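Local coordinates for capsule biosynthesis protein CapD proenzyme (PDB 3G9K) that cleaves the poly-gamma-D-glutamate capsule of Bacillus anthracis and transfers the fragments to the side-chain amino group of meso-diaminopimelic acid in peptidoglycan, at residues Asp46-Val58 with Ser117-Ala131. Residues are numbered along the deposited sequence; the frame is centred on the assembly and turned at random.
Sequences DAAIVVSYVLGVV and SLPMGELLQPAINYA
The carboxylate of Asp46 receives two consecutive backbone amides from the turn before helix 120-133. Ser117 N meets the syn lone pair of Asp46 OD1 at 2.9 Å, and Leu118 N reaches OD2, also from the syn side but 29° out of the carboxylate plane; the paired bonds fix the rotation of the group. A water bridges the helices where Pro126 breaks the second one's hydrogen bonding. It donates to Leu123 O, accepts from Ala127 N at 3.0 Å and bonds weakly to Val50 O, thus supplying partners for Leu123 O and Ala127 N at the kink. Leu123 CD2 lies 3.7 Å from Val50 CG2, while its CB touches Ile49 CG2. Leu124 sets CG over the centre of the Tyr53 ring, a CH-pi contact. The backbones come closest at Val54 and Ala127, whose CA atoms are 4.4 Å apart. Val57, with CG1 anti to its backbone N (chi1 171°), places that methyl on Tyr130 CB and CG2 against Ala127 CB. The helices run nearly parallel, crossing at -22°, in this chain, one piece of a gamma-glutamyltransferase-family (Ntn) enzyme. Helix 104-115 packs on Ile49 and Tyr53, helix 176-188 on Tyr53 and Leu124, and helix 28-39 on Val50 and Tyr130.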
loop_
_atom_site.group_PDB
_atom_site.type_symbol
_atom_site.label_atom_id
_atom_site.label_comp_id
_atom_site.label_asym_id
_atom_site.label_seq_id
_atom_site.Cartn_x
_atom_site.Cartn_y
_atom_site.Cartn_z
ATOM N N ASP A 46 9.045 11.513 -9.612
ATOM C CA ASP A 46 8.952 12.771 -8.852
ATOM C C ASP A 46 7.616 12.999 -8.132
ATOM O O ASP A 46 7.564 13.382 -6.945
ATOM C CB ASP A 46 9.228 13.920 -9.793
ATOM C CG ASP A 46 10.690 14.005 -10.193
ATOM O OD1 ASP A 46 11.531 13.243 -9.668
ATOM O OD2 ASP A 46 10.992 14.866 -11.024
ATOM N N ALA A 47 6.516 12.800 -8.854
ATOM C CA ALA A 47 5.192 12.855 -8.255
ATOM C C ALA A 47 5.013 11.829 -7.127
ATOM O O ALA A 47 4.346 12.110 -6.153
ATOM C CB ALA A 47 4.106 12.660 -9.319
ATOM N N ALA A 48 5.564 10.634 -7.283
ATOM C CA ALA A 48 5.431 9.582 -6.263
ATOM C C ALA A 48 6.148 9.970 -4.943
ATOM O O ALA A 48 5.677 9.674 -3.850
ATOM C CB ALA A 48 6.012 8.243 -6.807
ATOM N N ILE A 49 7.266 10.678 -5.059
ATOM C CA ILE A 49 8.002 11.129 -3.887
ATOM C C ILE A 49 7.197 12.193 -3.184
ATOM O O ILE A 49 7.055 12.191 -1.935
ATOM C CB ILE A 49 9.402 11.695 -4.262
ATOM C CG1 ILE A 49 10.297 10.556 -4.736
ATOM C CG2 ILE A 49 9.980 12.482 -3.089
ATOM C CD1 ILE A 49 11.609 10.961 -5.486
ATOM N N VAL A 50 6.670 13.112 -3.968
ATOM C CA VAL A 50 5.796 14.169 -3.422
ATOM C C VAL A 50 4.564 13.556 -2.719
ATOM O O VAL A 50 4.243 13.894 -1.586
ATOM C CB VAL A 50 5.338 15.100 -4.535
ATOM C CG1 VAL A 50 4.258 15.977 -4.045
ATOM C CG2 VAL A 50 6.544 15.927 -5.065
ATOM N N VAL A 51 3.870 12.679 -3.420
ATOM C CA VAL A 51 2.715 11.960 -2.898
ATOM C C VAL A 51 3.073 11.180 -1.637
ATOM O O VAL A 51 2.307 11.182 -0.683
ATOM C CB VAL A 51 2.071 11.017 -3.958
ATOM C CG1 VAL A 51 1.050 10.069 -3.310
ATOM C CG2 VAL A 51 1.380 11.826 -5.103
ATOM N N SER A 52 4.196 10.471 -1.648
ATOM C CA SER A 52 4.551 9.641 -0.455
ATOM C C SER A 52 4.749 10.501 0.779
ATOM O O SER A 52 4.185 10.234 1.845
ATOM C CB SER A 52 5.783 8.807 -0.682
ATOM O OG SER A 52 5.522 7.854 -1.664
ATOM N N TYR A 53 5.500 11.574 0.627
ATOM C CA TYR A 53 5.668 12.516 1.737
ATOM C C TYR A 53 4.367 13.256 2.217
ATOM O O TYR A 53 4.160 13.477 3.408
ATOM C CB TYR A 53 6.798 13.496 1.390
ATOM C CG TYR A 53 8.184 13.074 1.824
ATOM C CD1 TYR A 53 9.119 12.622 0.915
ATOM C CD2 TYR A 53 8.572 13.199 3.149
ATOM C CE1 TYR A 53 10.451 12.282 1.336
ATOM C CE2 TYR A 53 9.824 12.863 3.555
ATOM C CZ TYR A 53 10.770 12.398 2.648
ATOM O OH TYR A 53 11.997 12.070 3.127
ATOM N N VAL A 54 3.497 13.663 1.299
ATOM C CA VAL A 54 2.215 14.287 1.642
ATOM C C VAL A 54 1.309 13.345 2.474
ATOM O O VAL A 54 0.759 13.744 3.499
ATOM C CB VAL A 54 1.488 14.785 0.346
ATOM C CG1 VAL A 54 0.015 15.048 0.612
ATOM C CG2 VAL A 54 2.240 16.010 -0.223
ATOM N N LEU A 55 1.244 12.089 2.061
ATOM C CA LEU A 55 0.487 11.027 2.709
ATOM C C LEU A 55 1.018 10.834 4.122
ATOM O O LEU A 55 0.222 10.689 5.063
ATOM C CB LEU A 55 0.537 9.729 1.893
ATOM C CG LEU A 55 -0.376 9.708 0.658
ATOM C CD1 LEU A 55 -0.018 8.484 -0.145
ATOM C CD2 LEU A 55 -1.857 9.764 1.032
ATOM N N GLY A 56 2.336 10.909 4.306
ATOM C CA GLY A 56 2.939 10.807 5.655
ATOM C C GLY A 56 2.496 11.930 6.560
ATOM O O GLY A 56 2.473 11.824 7.808
ATOM N N VAL A 57 2.136 13.049 5.952
ATOM C CA VAL A 57 1.663 14.196 6.752
ATOM C C VAL A 57 0.148 14.184 6.972
ATOM O O VAL A 57 -0.341 14.343 8.090
ATOM C CB VAL A 57 2.099 15.530 6.093
ATOM C CG1 VAL A 57 1.435 16.691 6.798
ATOM C CG2 VAL A 57 3.623 15.675 6.129
ATOM N N VAL A 58 -0.612 14.011 5.904
ATOM C CA VAL A 58 -2.061 14.187 5.972
ATOM C C VAL A 58 -2.807 12.876 6.221
ATOM O O VAL A 58 -3.999 12.885 6.591
ATOM C CB VAL A 58 -2.610 14.893 4.675
ATOM C CG1 VAL A 58 -1.888 16.240 4.437
ATOM C CG2 VAL A 58 -2.466 13.972 3.434
ATOM N N SER A 117 14.031 13.242 -11.152
ATOM C CA SER A 117 14.432 14.294 -12.089
ATOM C C SER A 117 14.658 15.634 -11.422
ATOM O O SER A 117 15.743 16.224 -11.531
ATOM C CB SER A 117 13.383 14.444 -13.200
ATOM O OG SER A 117 13.531 13.392 -14.118
ATOM N N LEU A 118 13.642 16.121 -10.740
ATOM C CA LEU A 118 13.742 17.403 -10.059
ATOM C C LEU A 118 14.593 17.228 -8.779
ATOM O O LEU A 118 14.738 16.117 -8.277
ATOM C CB LEU A 118 12.346 17.919 -9.740
ATOM C CG LEU A 118 11.466 18.321 -10.944
ATOM C CD1 LEU A 118 9.965 18.463 -10.602
ATOM C CD2 LEU A 118 11.988 19.639 -11.504
ATOM N N PRO A 119 15.206 18.317 -8.279
ATOM C CA PRO A 119 15.910 18.213 -6.997
ATOM C C PRO A 119 14.975 17.875 -5.841
ATOM O O PRO A 119 13.802 18.263 -5.848
ATOM C CB PRO A 119 16.468 19.627 -6.788
ATOM C CG PRO A 119 15.648 20.490 -7.647
ATOM C CD PRO A 119 15.278 19.673 -8.836
HETATM N N MSE A 120 15.545 17.183 -4.856
HETATM C CA MSE A 120 14.768 16.691 -3.730
HETATM C C MSE A 120 14.062 17.794 -2.954
HETATM O O MSE A 120 12.890 17.657 -2.599
HETATM C CB MSE A 120 15.665 15.866 -2.808
HETATM C CG MSE A 120 14.899 15.110 -1.772
HETATM SE SE MSE A 120 13.647 13.933 -2.681
HETATM C CE MSE A 120 14.335 12.284 -1.997
ATOM N N GLY A 121 14.758 18.893 -2.715
ATOM C CA GLY A 121 14.196 19.932 -1.901
ATOM C C GLY A 121 12.807 20.329 -2.321
ATOM O O GLY A 121 11.923 20.439 -1.530
ATOM N N GLU A 122 12.643 20.556 -3.598
ATOM C CA GLU A 122 11.355 20.949 -4.173
ATOM C C GLU A 122 10.247 19.932 -3.894
ATOM O O GLU A 122 9.102 20.286 -3.626
ATOM C CB GLU A 122 11.432 21.058 -5.703
ATOM C CG GLU A 122 12.347 22.068 -6.274
ATOM C CD GLU A 122 12.346 22.065 -7.814
ATOM O OE1 GLU A 122 11.450 21.443 -8.449
ATOM O OE2 GLU A 122 13.234 22.689 -8.397
ATOM N N LEU A 123 10.597 18.666 -4.018
ATOM C CA LEU A 123 9.657 17.572 -3.814
ATOM C C LEU A 123 9.145 17.396 -2.372
ATOM O O LEU A 123 8.033 16.913 -2.191
ATOM C CB LEU A 123 10.306 16.307 -4.314
ATOM C CG LEU A 123 10.812 16.325 -5.765
ATOM C CD1 LEU A 123 11.454 14.969 -6.116
ATOM C CD2 LEU A 123 9.711 16.663 -6.815
ATOM N N LEU A 124 9.929 17.843 -1.366
ATOM C CA LEU A 124 9.528 17.763 0.038
ATOM C C LEU A 124 8.664 18.925 0.443
ATOM O O LEU A 124 7.979 18.856 1.451
ATOM C CB LEU A 124 10.771 17.691 0.948
ATOM C CG LEU A 124 11.294 16.282 1.257
ATOM C CD1 LEU A 124 11.717 15.578 0.019
ATOM C CD2 LEU A 124 12.472 16.335 2.265
ATOM N N GLN A 125 8.691 20.007 -0.344
ATOM C CA GLN A 125 8.055 21.237 0.076
ATOM C C GLN A 125 6.539 21.131 0.248
ATOM O O GLN A 125 6.012 21.663 1.195
ATOM C CB GLN A 125 8.428 22.436 -0.834
ATOM C CG GLN A 125 8.099 23.780 -0.205
ATOM C CD GLN A 125 8.956 24.084 1.004
ATOM O OE1 GLN A 125 10.175 23.936 0.968
ATOM N NE2 GLN A 125 8.335 24.503 2.057
ATOM N N PRO A 126 5.821 20.487 -0.677
ATOM C CA PRO A 126 4.375 20.420 -0.383
ATOM C C PRO A 126 4.009 19.765 0.969
ATOM O O PRO A 126 3.148 20.253 1.684
ATOM C CB PRO A 126 3.832 19.623 -1.563
ATOM C CG PRO A 126 4.791 19.913 -2.663
ATOM C CD PRO A 126 6.133 19.875 -1.968
ATOM N N ALA A 127 4.669 18.655 1.289
ATOM C CA ALA A 127 4.469 17.999 2.576
ATOM C C ALA A 127 4.795 18.949 3.731
ATOM O O ALA A 127 4.024 19.047 4.666
ATOM C CB ALA A 127 5.316 16.768 2.682
ATOM N N ILE A 128 5.925 19.647 3.632
ATOM C CA ILE A 128 6.381 20.582 4.628
ATOM C C ILE A 128 5.317 21.653 4.858
ATOM O O ILE A 128 5.066 22.003 5.987
ATOM C CB ILE A 128 7.754 21.212 4.259
ATOM C CG1 ILE A 128 8.898 20.189 4.376
ATOM C CG2 ILE A 128 8.053 22.412 5.108
ATOM C CD1 ILE A 128 10.212 20.684 3.723
ATOM N N ASN A 129 4.672 22.134 3.785
ATOM C CA ASN A 129 3.641 23.179 3.896
ATOM C C ASN A 129 2.418 22.716 4.703
ATOM O O ASN A 129 1.897 23.432 5.563
ATOM C CB ASN A 129 3.185 23.626 2.489
ATOM C CG ASN A 129 4.256 24.415 1.708
ATOM O OD1 ASN A 129 4.141 24.553 0.472
ATOM N ND2 ASN A 129 5.271 24.932 2.403
ATOM N N TYR A 130 1.965 21.490 4.441
ATOM C CA TYR A 130 0.868 20.876 5.213
ATOM C C TYR A 130 1.246 20.607 6.659
ATOM O O TYR A 130 0.416 20.789 7.537
ATOM C CB TYR A 130 0.350 19.585 4.555
ATOM C CG TYR A 130 -0.365 19.782 3.232
ATOM C CD1 TYR A 130 -1.490 20.606 3.127
ATOM C CD2 TYR A 130 0.045 19.101 2.097
ATOM C CE1 TYR A 130 -2.150 20.779 1.913
ATOM C CE2 TYR A 130 -0.598 19.267 0.902
ATOM C CZ TYR A 130 -1.695 20.109 0.805
ATOM O OH TYR A 130 -2.329 20.270 -0.414
ATOM N N ALA A 131 2.503 20.250 6.918
ATOM C CA ALA A 131 2.996 20.110 8.305
ATOM C C ALA A 131 2.966 21.475 9.024
ATOM O O ALA A 131 2.442 21.592 10.106
ATOM C CB ALA A 131 4.407 19.533 8.329
HETATM O O HOH W 1 5.840 16.566 -0.463
#